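Protein osa (Shigella flexneri, PDB 4O7K) acts as a plasmid fertility inhibition factor of the ParB/Srx superfamily and suppresses the oncogenicity of Agrobacterium tumefaciens. Local coordinates at residues A[115-127]-A[133-145]. The protein carries 1 engineered substitution. Residues are numbered along the deposited sequence; the frame is centred on the assembly and turned at random.
Sequences DSPVPLADVSPTM and AVCFTDGMTRSMW. With PO4 (phosphate ion), chain B; IPA (isopropyl alcohol), chain E; PO4 (phosphate ion), chain C.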
loop_
_atom_site.group_PDB
_atom_site.type_symbol
_atom_site.label_atom_id
_atom_site.label_comp_id
_atom_site.label_asym_id
_atom_site.label_seq_id
_atom_site.Cartn_x
_atom_site.Cartn_y
_atom_site.Cartn_z
ATOM N N ASP A 115 -14.473 -9.773 -10.247
ATOM C CA ASP A 115 -15.890 -9.596 -9.943
ATOM C C ASP A 115 -16.119 -8.760 -8.684
ATOM O O ASP A 115 -17.194 -8.197 -8.496
ATOM C CB ASP A 115 -16.578 -10.947 -9.792
ATOM C CG ASP A 115 -16.681 -11.691 -11.104
ATOM O OD1 ASP A 115 -16.540 -11.044 -12.163
ATOM O OD2 ASP A 115 -16.897 -12.920 -11.070
ATOM N N SER A 116 -15.115 -8.682 -7.819
ATOM C CA SER A 116 -15.226 -7.836 -6.631
ATOM C C SER A 116 -13.854 -7.331 -6.203
ATOM O O SER A 116 -13.276 -7.850 -5.246
ATOM C CB SER A 116 -15.886 -8.598 -5.476
ATOM O OG SER A 116 -16.201 -7.721 -4.400
ATOM N N PRO A 117 -13.319 -6.332 -6.930
ATOM C CA PRO A 117 -11.999 -5.801 -6.578
ATOM C C PRO A 117 -12.007 -5.152 -5.195
ATOM O O PRO A 117 -13.013 -4.576 -4.786
ATOM C CB PRO A 117 -11.719 -4.769 -7.674
ATOM C CG PRO A 117 -13.053 -4.446 -8.266
ATOM C CD PRO A 117 -13.884 -5.683 -8.125
ATOM N N VAL A 118 -10.886 -5.262 -4.495
ATOM C CA VAL A 118 -10.731 -4.663 -3.175
ATOM C C VAL A 118 -10.486 -3.152 -3.278
ATOM O O VAL A 118 -9.574 -2.722 -3.973
ATOM C CB VAL A 118 -9.566 -5.321 -2.415
ATOM C CG1 VAL A 118 -9.379 -4.666 -1.027
ATOM C CG2 VAL A 118 -9.813 -6.816 -2.282
ATOM N N PRO A 119 -11.305 -2.340 -2.588
ATOM C CA PRO A 119 -11.075 -0.886 -2.579
ATOM C C PRO A 119 -9.711 -0.514 -1.993
ATOM O O PRO A 119 -9.188 -1.222 -1.129
ATOM C CB PRO A 119 -12.217 -0.356 -1.707
ATOM C CG PRO A 119 -13.293 -1.404 -1.842
ATOM C CD PRO A 119 -12.551 -2.704 -1.889
ATOM N N LEU A 120 -9.139 0.579 -2.485
ATOM C CA LEU A 120 -7.836 1.043 -2.027
ATOM C C LEU A 120 -7.852 1.466 -0.561
ATOM O O LEU A 120 -8.876 1.887 -0.037
ATOM C CB LEU A 120 -7.368 2.226 -2.873
ATOM C CG LEU A 120 -7.207 1.941 -4.370
ATOM C CD1 LEU A 120 -6.648 3.187 -5.048
ATOM C CD2 LEU A 120 -6.304 0.746 -4.558
ATOM N N ALA A 121 -6.689 1.358 0.069
ATOM C CA ALA A 121 -6.435 1.949 1.375
ATOM C C ALA A 121 -6.344 3.462 1.274
ATOM O O ALA A 121 -5.883 4.010 0.262
ATOM C CB ALA A 121 -5.154 1.392 1.957
ATOM N N ASP A 122 -6.786 4.129 2.331
ATOM C CA ASP A 122 -6.644 5.578 2.486
ATOM C C ASP A 122 -5.565 5.876 3.521
ATOM O O ASP A 122 -5.721 5.551 4.697
ATOM C CB ASP A 122 -7.970 6.197 2.910
ATOM C CG ASP A 122 -9.034 6.068 1.839
ATOM O OD1 ASP A 122 -9.102 6.953 0.961
ATOM O OD2 ASP A 122 -9.802 5.081 1.876
ATOM N N VAL A 123 -4.454 6.458 3.077
ATOM C CA VAL A 123 -3.316 6.670 3.962
ATOM C C VAL A 123 -2.913 8.140 3.990
ATOM O O VAL A 123 -3.438 8.963 3.240
ATOM C CB VAL A 123 -2.090 5.830 3.546
ATOM C CG1 VAL A 123 -2.451 4.333 3.483
ATOM C CG2 VAL A 123 -1.551 6.325 2.215
ATOM N N SER A 124 -1.965 8.457 4.863
ATOM C CA SER A 124 -1.519 9.826 5.026
ATOM C C SER A 124 -0.061 9.865 5.438
ATOM O O SER A 124 0.393 9.024 6.211
ATOM C CB SER A 124 -2.383 10.544 6.067
ATOM O OG SER A 124 -3.753 10.483 5.715
ATOM N N PRO A 125 0.685 10.849 4.921
ATOM C CA PRO A 125 2.029 11.086 5.434
ATOM C C PRO A 125 1.909 11.692 6.827
ATOM O O PRO A 125 0.909 12.357 7.097
ATOM C CB PRO A 125 2.613 12.094 4.450
ATOM C CG PRO A 125 1.420 12.812 3.911
ATOM C CD PRO A 125 0.302 11.812 3.880
ATOM N N THR A 126 2.893 11.469 7.690
ATOM C CA THR A 126 2.864 12.056 9.022
ATOM C C THR A 126 4.283 12.131 9.577
ATOM O O THR A 126 5.241 11.691 8.933
ATOM C CB THR A 126 1.922 11.254 9.983
ATOM O OG1 THR A 126 1.659 12.018 11.174
ATOM C CG2 THR A 126 2.505 9.892 10.348
ATOM N N MET A 127 4.411 12.704 10.771
ATOM C CA MET A 127 5.700 12.887 11.425
ATOM C C MET A 127 5.653 12.203 12.788
ATOM O O MET A 127 4.725 12.420 13.565
ATOM C CB MET A 127 6.025 14.382 11.563
ATOM C CG MET A 127 7.436 14.720 12.047
ATOM S SD MET A 127 7.631 14.557 13.833
ATOM C CE MET A 127 6.464 15.781 14.400
ATOM N N ALA A 133 6.724 9.232 8.417
ATOM C CA ALA A 133 6.042 7.952 8.522
ATOM C C ALA A 133 4.727 7.980 7.754
ATOM O O ALA A 133 4.281 9.030 7.306
ATOM C CB ALA A 133 5.791 7.588 10.000
ATOM N N VAL A 134 4.117 6.810 7.592
ATOM C CA VAL A 134 2.781 6.761 7.014
ATOM C C VAL A 134 1.798 6.191 8.024
ATOM O O VAL A 134 2.119 5.288 8.799
ATOM C CB VAL A 134 2.728 5.932 5.707
ATOM C CG1 VAL A 134 3.622 6.551 4.653
ATOM C CG2 VAL A 134 3.126 4.498 5.954
ATOM N N CYS A 135 0.599 6.763 8.037
ATOM C CA CYS A 135 -0.464 6.295 8.914
ATOM C C CYS A 135 -1.733 6.138 8.074
ATOM O O CYS A 135 -1.737 6.434 6.869
ATOM C CB CYS A 135 -0.689 7.261 10.102
ATOM S SG CYS A 135 -1.150 8.945 9.603
ATOM N N PHE A 136 -2.806 5.680 8.714
ATOM C CA PHE A 136 -3.976 5.208 7.986
ATOM C C PHE A 136 -5.265 5.871 8.409
ATOM O O PHE A 136 -5.501 6.123 9.596
ATOM C CB PHE A 136 -4.131 3.694 8.161
ATOM C CG PHE A 136 -3.070 2.886 7.485
ATOM C CD1 PHE A 136 -1.818 2.744 8.052
ATOM C CD2 PHE A 136 -3.338 2.233 6.282
ATOM C CE1 PHE A 136 -0.848 1.996 7.433
ATOM C CE2 PHE A 136 -2.366 1.481 5.656
ATOM C CZ PHE A 136 -1.127 1.344 6.225
ATOM N N THR A 137 -6.116 6.132 7.426
ATOM C CA THR A 137 -7.506 6.442 7.711
ATOM C C THR A 137 -8.273 5.122 7.661
ATOM O O THR A 137 -9.137 4.858 8.491
ATOM C CB THR A 137 -8.077 7.454 6.720
ATOM O OG1 THR A 137 -7.444 8.723 6.926
ATOM C CG2 THR A 137 -9.580 7.592 6.884
ATOM N N ASP A 138 -7.932 4.291 6.681
ATOM C CA ASP A 138 -8.451 2.933 6.603
ATOM C C ASP A 138 -7.571 2.091 5.676
ATOM O O ASP A 138 -6.698 2.619 4.979
ATOM C CB ASP A 138 -9.907 2.938 6.116
ATOM C CG ASP A 138 -10.096 3.755 4.849
ATOM O OD1 ASP A 138 -9.423 3.453 3.850
ATOM O OD2 ASP A 138 -10.892 4.719 4.848
ATOM N N GLY A 139 -7.794 0.780 5.684
ATOM C CA GLY A 139 -7.113 -0.120 4.773
ATOM C C GLY A 139 -5.856 -0.783 5.310
ATOM O O GLY A 139 -5.033 -1.245 4.530
ATOM N N MET A 140 -5.704 -0.870 6.631
ATOM C CA MET A 140 -4.500 -1.480 7.191
ATOM C C MET A 140 -4.392 -2.971 6.884
ATOM O O MET A 140 -3.333 -3.446 6.503
ATOM C CB MET A 140 -4.439 -1.270 8.716
ATOM C CG MET A 140 -3.898 0.085 9.106
ATOM S SD MET A 140 -3.571 0.236 10.885
ATOM C CE MET A 140 -5.237 0.071 11.502
ATOM N N THR A 141 -5.471 -3.719 7.052
ATOM C CA THR A 141 -5.363 -5.163 6.862
ATOM C C THR A 141 -5.153 -5.531 5.396
ATOM O O THR A 141 -4.365 -6.414 5.096
ATOM C CB THR A 141 -6.588 -5.908 7.383
ATOM O OG1 THR A 141 -6.991 -5.358 8.642
ATOM C CG2 THR A 141 -6.248 -7.369 7.580
ATOM N N ARG A 142 -5.842 -4.860 4.480
ATOM C CA ARG A 142 -5.641 -5.166 3.067
ATOM C C ARG A 142 -4.222 -4.774 2.656
ATOM O O ARG A 142 -3.641 -5.395 1.777
ATOM C CB ARG A 142 -6.686 -4.470 2.190
ATOM C CG ARG A 142 -6.519 -2.967 2.051
ATOM C CD ARG A 142 -7.817 -2.317 1.592
ATOM N NE ARG A 142 -8.864 -2.397 2.613
ATOM C CZ ARG A 142 -10.166 -2.294 2.359
ATOM N NH1 ARG A 142 -10.592 -2.110 1.112
ATOM N NH2 ARG A 142 -11.044 -2.385 3.343
ATOM N N SER A 143 -3.655 -3.763 3.318
ATOM C CA SER A 143 -2.249 -3.394 3.101
ATOM C C SER A 143 -1.314 -4.504 3.579
ATOM O O SER A 143 -0.301 -4.793 2.931
ATOM C CB SER A 143 -1.895 -2.080 3.826
ATOM O OG SER A 143 -2.599 -0.970 3.285
ATOM N N MET A 144 -1.644 -5.119 4.715
ATOM C CA MET A 144 -0.852 -6.241 5.220
ATOM C C MET A 144 -0.865 -7.415 4.243
ATOM O O MET A 144 0.156 -8.068 4.015
ATOM C CB MET A 144 -1.370 -6.709 6.583
ATOM C CG MET A 144 -1.220 -5.697 7.707
ATOM S SD MET A 144 -1.821 -6.426 9.242
ATOM C CE MET A 144 -1.914 -4.980 10.316
ATOM N N TRP A 145 -2.040 -7.682 3.685
ATOM C CA TRP A 145 -2.204 -8.789 2.748
ATOM C C TRP A 145 -1.249 -8.583 1.574
ATOM O O TRP A 145 -0.472 -9.476 1.236
ATOM C CB TRP A 145 -3.662 -8.890 2.276
ATOM C CG TRP A 145 -3.963 -10.142 1.458
ATOM C CD1 TRP A 145 -4.455 -11.336 1.922
ATOM C CD2 TRP A 145 -3.782 -10.310 0.042
ATOM N NE1 TRP A 145 -4.592 -12.231 0.883
ATOM C CE2 TRP A 145 -4.184 -11.626 -0.281
ATOM C CE3 TRP A 145 -3.314 -9.475 -0.983
ATOM C CZ2 TRP A 145 -4.138 -12.123 -1.580
ATOM C CZ3 TRP A 145 -3.271 -9.970 -2.272
ATOM C CH2 TRP A 145 -3.684 -11.285 -2.561
HETATM P P PO4 B . -9.120 -3.365 6.275
HETATM O O1 PO4 B . -10.242 -2.369 6.205
HETATM O O2 PO4 B . -8.365 -3.184 7.569
HETATM O O3 PO4 B . -9.662 -4.768 6.167
HETATM O O4 PO4 B . -8.151 -3.153 5.131
HETATM C C1 IPA E . -13.988 -1.635 1.594
HETATM C C2 IPA E . -14.705 -2.949 1.888
HETATM C C3 IPA E . -15.094 -3.646 0.590
HETATM O O2 IPA E . -13.845 -3.790 2.619
HETATM P P PO4 C . -4.182 -16.290 0.491
HETATM O O1 PO4 C . -4.135 -15.301 1.647
HETATM O O2 PO4 C . -2.796 -16.487 -0.075
HETATM O O3 PO4 C . -4.710 -17.626 0.959
HETATM O O4 PO4 C . -5.104 -15.767 -0.584
HETATM O O HOH W 1 -9.553 0.939 2.727
HETATM O O HOH W 2 -4.846 9.227 7.946
#
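An antiparallel beta hairpin, with a classic bulge where strand 131-136 gives way to helix 140-148, pairs Ser124 with Cys135 and Thr126 with Ala133 through backbone bonds in both directions. At the bulge Thr137 and Asp138 both face Asp122, whose O accepts from Thr137 N (2.8 Å) and from Asp138 N (3.2 Å), the latter in the carbonyl plane on a lone pair. The two aspartates meet there: Asp122 OD2 lies 2.6 Å from Asp138 OD1, with the carboxylate planes nearly perpendicular. Asp138 reaches this position because its CG sits between backbone N and carbonyl carbon (chi1 51°). Asp122 N donates to Asp138 O and, weakly, to Asp138 OD1, which also accepts from a water shared with Leu120 O. On the face of Val123 and Phe136 the two side chains run side by side, Val123 CG1 touching Phe136 CE2 at 3.6 Å. Beyond Gly139, the N-cap residue, Arg142 bends at chi3 (68°) and lays its guanidinium between strand and anion. Its NH1 donates to Pro119 O (2.8 Å); the oxygen lies close to the guanidinium plane, while NH1 stands above the carbonyl plane, off the lone pairs. Arg142 NE (2.7 Å to O4) and NH2 hold the phosphate of chain B. Backbone N of Thr141 and Arg142, Thr141 OG1 and Lys102 NZ also bind this ion, probably from the crystallisation liquor. The helix start thus forms an anion site, with Pro119 O helping to fix the guanidinium's rotation.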